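Local coordinates for Cys-Gly metallodipeptidase DUG1 (Saccharomyces cerevisiae, PDB 4G1P), which cleaves dipeptides with high specificity for Cys-Gly and serves as the catalytic component of the complex that degrades glutathione, at residues Gln398-Ala401 / Ala402-Thr406; Leu472-Tyr475 / Ser476-Pro479. One frame throughout, in Å; residues are numbered along the deposited sequence.

Contact 1 (Gln398-Ala401 / Ala402-Thr406); sequences QFTA and AKKAT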
ATOM      1  N   GLN A 398      25.989 -31.613  19.715  1.00 24.02           N
ATOM      2  CA  GLN A 398      26.161 -30.343  19.001  1.00 22.57           C
ATOM      3  C   GLN A 398      26.133 -29.128  19.908  1.00 21.26           C
ATOM      4  O   GLN A 398      27.007 -28.270  19.816  1.00 22.53           O
ATOM      5  CB  GLN A 398      25.133 -30.185  17.878  1.00 21.90           C
ATOM      6  CG  GLN A 398      25.487 -30.940  16.603  1.00 21.55           C
ATOM      7  CD  GLN A 398      24.870 -30.301  15.377  1.00 24.15           C
ATOM      8  OE1 GLN A 398      25.353 -29.278  14.891  1.00 22.09           O
ATOM      9  NE2 GLN A 398      23.789 -30.885  14.884  1.00 22.97           N
ATOM     10  N   PHE A 399      25.138 -29.060  20.784  1.00 21.64           N
ATOM     11  CA  PHE A 399      25.023 -27.948  21.725  1.00 21.98           C
ATOM     12  C   PHE A 399      26.200 -27.916  22.704  1.00 20.35           C
ATOM     13  O   PHE A 399      26.687 -26.857  23.073  1.00 21.03           O
ATOM     14  CB  PHE A 399      23.681 -27.996  22.472  1.00 22.88           C
ATOM     15  CG  PHE A 399      22.513 -27.480  21.670  1.00 19.90           C
ATOM     16  CD1 PHE A 399      22.252 -26.123  21.593  1.00 24.23           C
ATOM     17  CD2 PHE A 399      21.672 -28.349  21.005  1.00 23.88           C
ATOM     18  CE1 PHE A 399      21.176 -25.633  20.850  1.00 22.74           C
ATOM     19  CE2 PHE A 399      20.586 -27.877  20.273  1.00 24.56           C
ATOM     20  CZ  PHE A 399      20.344 -26.509  20.192  1.00 22.27           C
ATOM     21  N   THR A 400      26.664 -29.087  23.114  1.00 20.69           N
ATOM     22  CA  THR A 400      27.824 -29.157  23.984  1.00 21.42           C
ATOM     23  C   THR A 400      29.038 -28.594  23.275  1.00 17.33           C
ATOM     24  O   THR A 400      29.726 -27.718  23.794  1.00 15.93           O
ATOM     25  CB  THR A 400      28.105 -30.593  24.394  1.00 26.09           C
ATOM     26  OG1 THR A 400      26.918 -31.154  24.968  1.00 27.54           O
ATOM     27  CG2 THR A 400      29.228 -30.633  25.394  1.00 22.44           C
ATOM     28  N   ALA A 401      29.281 -29.095  22.073  1.00 18.26           N
ATOM     29  CA  ALA A 401      30.345 -28.572  21.223  1.00 19.61           C
ATOM     30  C   ALA A 401      30.210 -27.056  21.043  1.00 20.22           C
ATOM     31  O   ALA A 401      31.183 -26.314  21.222  1.00 17.42           O
ATOM     32  CB  ALA A 401      30.346 -29.276  19.871  1.00 18.39           C
ATOM     33  N   ALA A 402      28.999 -26.609  20.705  1.00 19.58           N
ATOM     34  CA  ALA A 402      28.744 -25.190  20.464  1.00 19.30           C
ATOM     35  C   ALA A 402      28.892 -24.393  21.743  1.00 19.13           C
ATOM     36  O   ALA A 402      29.389 -23.269  21.720  1.00 20.90           O
ATOM     37  CB  ALA A 402      27.360 -24.967  19.848  1.00 17.33           C
ATOM     38  N   LYS A 403      28.470 -24.976  22.861  1.00 19.37           N
ATOM     39  CA  LYS A 403      28.589 -24.297  24.152  1.00 23.24           C
ATOM     40  C   LYS A 403      30.051 -24.016  24.494  1.00 21.11           C
ATOM     41  O   LYS A 403      30.401 -22.894  24.854  1.00 21.52           O
ATOM     42  CB  LYS A 403      27.920 -25.107  25.266  1.00 24.35           C
ATOM     43  CG  LYS A 403      28.005 -24.460  26.619  1.00 25.35           C
ATOM     44  CD  LYS A 403      27.525 -25.389  27.718  1.00 31.72           C
ATOM     45  CE  LYS A 403      27.555 -24.669  29.067  1.00 44.51           C
ATOM     46  NZ  LYS A 403      27.498 -25.594  30.238  1.00 42.76           N
ATOM     47  N   LYS A 404      30.906 -25.030  24.369  1.00 21.53           N
ATOM     48  CA  LYS A 404      32.335 -24.846  24.649  1.00 24.34           C
ATOM     49  C   LYS A 404      32.961 -23.844  23.676  1.00 23.52           C
ATOM     50  O   LYS A 404      33.782 -23.009  24.064  1.00 23.81           O
ATOM     51  CB  LYS A 404      33.102 -26.174  24.607  1.00 23.37           C
ATOM     52  CG  LYS A 404      32.527 -27.256  25.511  1.00 32.16           C
ATOM     53  CD  LYS A 404      33.362 -28.542  25.463  1.00 40.63           C
ATOM     54  CE  LYS A 404      32.658 -29.690  26.201  1.00 45.66           C
ATOM     55  NZ  LYS A 404      33.482 -30.937  26.265  1.00 43.83           N
ATOM     56  N   ALA A 405      32.563 -23.922  22.413  1.00 21.56           N
ATOM     57  CA  ALA A 405      33.005 -22.950  21.419  1.00 20.54           C
ATOM     58  C   ALA A 405      32.637 -21.520  21.829  1.00 18.25           C
ATOM     59  O   ALA A 405      33.482 -20.641  21.846  1.00 18.77           O
ATOM     60  CB  ALA A 405      32.432 -23.294  20.071  1.00 20.60           C
ATOM     61  N   THR A 406      31.384 -21.297  22.198  1.00 19.92           N
ATOM     62  CA  THR A 406      30.958 -19.964  22.621  1.00 23.59           C
ATOM     63  C   THR A 406      31.748 -19.494  23.829  1.00 24.32           C
ATOM     64  O   THR A 406      32.222 -18.355  23.882  1.00 21.74           O
ATOM     65  CB  THR A 406      29.474 -19.942  22.986  1.00 20.33           C
ATOM     66  OG1 THR A 406      28.709 -20.377  21.859  1.00 19.52           O
ATOM     67  CG2 THR A 406      29.055 -18.551  23.375  1.00 18.34           C
TER
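Gln398-Ala401 and Ala402-Thr406 are successive turns of the alpha-helix 397-410, and the main-chain bonds from residue i+4 back to i are what tie them. The amide N of Ala402 meets the carbonyl O of Gln398 at 2.7 Å, and Lys403 N repeats the step to Phe399 O. Lys404 N to Thr400 O, 3.0 Å, is the straightest of the four with an N-H...O angle of 170°, and Ala405 N closes the run on Ala401 O. Side chains add one pairing on the outer surface: Thr400 and Lys404 run alongside each other, pointing the same way, with the methyl CG2 of Thr400 3.6 Å from CE of the extended lysine. Near the end of the segment, Thr406 OG1 donates to Ala402 O at 3.0 Å. With OG1 turned beside its own backbone N (chi1 -58°), the hydroxyl can reach back one turn, and it meets that carbonyl on the opposite face from Thr406 N, so the oxygen is gripped twice. The buried flank carries Phe399 and Ala402, which rest on Leu211 and Leu438, while the amide of Gln398 is bonded to Tyr471, Ser436 and the carbonyl of Val196. Buried small and aromatic residues against strands 210-226 and 437-439 and helix 458-477, with lysines on the outer surface, mark an amphipathic helix of an alpha/beta fold.

Contact 2 (Leu472-Tyr475 / Ser476-Pro479); sequences LQYY and SESP
Gln473 and Glu477, one turn apart near the C-terminal end of helix 458-477, cross at a slant, their amide and carboxylate planes 52° apart. The glutamine NE2 donates to Glu477 OE2 at 2.7 Å, approaching from above the carboxylate plane. Two torsions bring the amide there: CG stands anti to the backbone N (chi1 180°), and a bend at chi2 (58°) swings the end forward along the helix. Replacing Gln473 with a leucine would probably leave Glu477 OE2 without this N-H donor and let the carboxylate turn more freely. The other oxygen of the same carboxylate, OE1, lies at the edge of the Tyr474 ring, 3.8 Å from CD1, with ring and carboxylate planes well tilted. Along the backbone the bonding becomes less regular. Ser476 N still makes a regular 3.1 Å bond to Leu472 O, but Glu477 N reaches Gln473 O only weakly, at 3.3 Å, and also bonds Tyr474 O at 2.9 Å, from above the carbonyl plane. That oxygen also accepts from Ser478 N, 3.0 Å away, so two amides converge on one carbonyl, one from residue i+3 and one from i+4. Lys95, from outside the helix, bonds the carbonyls of Tyr475 and Ser478 and makes a cation-pi contact with the Tyr475 ring. Gln473 and Ser476 touch Pro160, Tyr474 lies on Lys404 and Leu408 of helix 397-410, and Leu472 and Tyr475 pack on Val97 of strand 96-102.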
ATOM      1  N   LEU A 472      32.944 -26.523  15.001  1.00 17.07           N
ATOM      2  CA  LEU A 472      33.282 -27.637  14.113  1.00 18.02           C
ATOM      3  C   LEU A 472      34.423 -28.483  14.701  1.00 21.42           C
ATOM      4  O   LEU A 472      34.412 -29.706  14.626  1.00 20.57           O
ATOM      5  CB  LEU A 472      33.641 -27.153  12.700  1.00 15.52           C
ATOM      6  CG  LEU A 472      32.521 -26.507  11.868  1.00 20.05           C
ATOM      7  CD1 LEU A 472      33.063 -25.891  10.592  1.00 19.01           C
ATOM      8  CD2 LEU A 472      31.438 -27.511  11.527  1.00 19.39           C
ATOM      9  N   GLN A 473      35.403 -27.817  15.292  1.00 21.25           N
ATOM     10  CA  GLN A 473      36.533 -28.508  15.864  1.00 21.32           C
ATOM     11  C   GLN A 473      36.099 -29.386  17.034  1.00 23.58           C
ATOM     12  O   GLN A 473      36.427 -30.581  17.084  1.00 23.46           O
ATOM     13  CB  GLN A 473      37.590 -27.504  16.321  1.00 22.62           C
ATOM     14  CG  GLN A 473      38.814 -28.161  16.940  1.00 27.52           C
ATOM     15  CD  GLN A 473      39.496 -29.130  15.989  1.00 27.02           C
ATOM     16  OE1 GLN A 473      39.834 -28.776  14.863  1.00 26.73           O
ATOM     17  NE2 GLN A 473      39.694 -30.356  16.437  1.00 26.12           N
ATOM     18  N   TYR A 474      35.362 -28.801  17.971  1.00 20.59           N
ATOM     19  CA  TYR A 474      34.957 -29.544  19.154  1.00 20.44           C
ATOM     20  C   TYR A 474      34.006 -30.673  18.806  1.00 24.43           C
ATOM     21  O   TYR A 474      34.118 -31.779  19.346  1.00 27.55           O
ATOM     22  CB  TYR A 474      34.316 -28.639  20.188  1.00 19.40           C
ATOM     23  CG  TYR A 474      35.288 -27.733  20.880  1.00 22.33           C
ATOM     24  CD1 TYR A 474      36.635 -28.063  20.974  1.00 25.45           C
ATOM     25  CD2 TYR A 474      34.864 -26.533  21.430  1.00 23.38           C
ATOM     26  CE1 TYR A 474      37.537 -27.212  21.612  1.00 26.77           C
ATOM     27  CE2 TYR A 474      35.745 -25.683  22.064  1.00 24.61           C
ATOM     28  CZ  TYR A 474      37.077 -26.023  22.156  1.00 28.00           C
ATOM     29  OH  TYR A 474      37.940 -25.154  22.786  1.00 30.11           O
ATOM     30  N   TYR A 475      33.065 -30.393  17.913  1.00 22.45           N
ATOM     31  CA  TYR A 475      32.142 -31.422  17.485  1.00 22.13           C
ATOM     32  C   TYR A 475      32.918 -32.619  16.936  1.00 26.04           C
ATOM     33  O   TYR A 475      32.621 -33.768  17.281  1.00 30.62           O
ATOM     34  CB  TYR A 475      31.119 -30.891  16.473  1.00 20.44           C
ATOM     35  CG  TYR A 475      30.186 -31.973  15.997  1.00 22.61           C
ATOM     36  CD1 TYR A 475      29.199 -32.475  16.829  1.00 21.08           C
ATOM     37  CD2 TYR A 475      30.327 -32.534  14.735  1.00 25.45           C
ATOM     38  CE1 TYR A 475      28.361 -33.480  16.412  1.00 21.74           C
ATOM     39  CE2 TYR A 475      29.488 -33.544  14.309  1.00 23.27           C
ATOM     40  CZ  TYR A 475      28.510 -34.009  15.154  1.00 23.31           C
ATOM     41  OH  TYR A 475      27.673 -35.007  14.737  1.00 28.81           O
ATOM     42  N   SER A 476      33.939 -32.353  16.124  1.00 24.06           N
ATOM     43  CA  SER A 476      34.765 -33.427  15.566  1.00 26.61           C
ATOM     44  C   SER A 476      35.446 -34.264  16.653  1.00 30.17           C
ATOM     45  O   SER A 476      35.800 -35.419  16.419  1.00 29.78           O
ATOM     46  CB  SER A 476      35.834 -32.869  14.625  1.00 24.46           C
ATOM     47  OG  SER A 476      36.876 -32.242  15.352  1.00 21.93           O
ATOM     48  N   GLU A 477      35.634 -33.680  17.833  1.00 28.74           N
ATOM     49  CA  GLU A 477      36.293 -34.389  18.930  1.00 29.73           C
ATOM     50  C   GLU A 477      35.324 -35.139  19.846  1.00 31.39           C
ATOM     51  O   GLU A 477      35.711 -36.116  20.467  1.00 38.17           O
ATOM     52  CB  GLU A 477      37.173 -33.444  19.749  1.00 23.32           C
ATOM     53  CG  GLU A 477      38.343 -32.867  18.982  1.00 22.24           C
ATOM     54  CD  GLU A 477      38.929 -31.638  19.661  1.00 29.59           C
ATOM     55  OE1 GLU A 477      38.500 -31.312  20.787  1.00 31.77           O
ATOM     56  OE2 GLU A 477      39.816 -30.989  19.069  1.00 35.80           O
ATOM     57  N   SER A 478      34.075 -34.695  19.920  1.00 34.97           N
ATOM     58  CA  SER A 478      33.082 -35.318  20.799  1.00 38.02           C
ATOM     59  C   SER A 478      32.848 -36.768  20.442  1.00 46.30           C
ATOM     60  O   SER A 478      32.628 -37.076  19.271  1.00 45.20           O
ATOM     61  CB  SER A 478      31.739 -34.622  20.675  1.00 39.24           C
ATOM     62  OG  SER A 478      30.940 -35.277  19.710  1.00 39.94           O
ATOM     63  N   PRO A 479      32.859 -37.658  21.460  1.00 56.31           N
ATOM     64  CA  PRO A 479      32.655 -39.108  21.317  1.00 52.68           C
ATOM     65  C   PRO A 479      31.366 -39.492  20.589  1.00 52.32           C
ATOM     66  O   PRO A 479      31.318 -40.557  19.978  1.00 57.21           O
ATOM     67  CB  PRO A 479      32.627 -39.594  22.766  1.00 58.41           C
ATOM     68  CG  PRO A 479      33.508 -38.608  23.491  1.00 55.65           C
ATOM     69  CD  PRO A 479      33.195 -37.289  22.850  1.00 47.92           C
TER

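Contact 1 comes first along the chain, on helix 397-410, and contact 2 follows near the end of helix 458-477; their centres are about 9 Å apart and the two helices touch directly. The small Ala401 and Ala405 probably allow the close approach: Ala401 CB lies 3.5 Å from Tyr475 N, and the Tyr474 ring comes with CD2 3.6 Å from Ala405 N. Both also reach the same six-stranded mixed sheet, contact 1 through one of its outermost strands, 437-439, and contact 2 through strand 96-102. Two helices, one before and one after strand 437-439, thus pack together beside a sheet whose other strands come earlier, away from the two zinc ions and the Cys and Gly pockets.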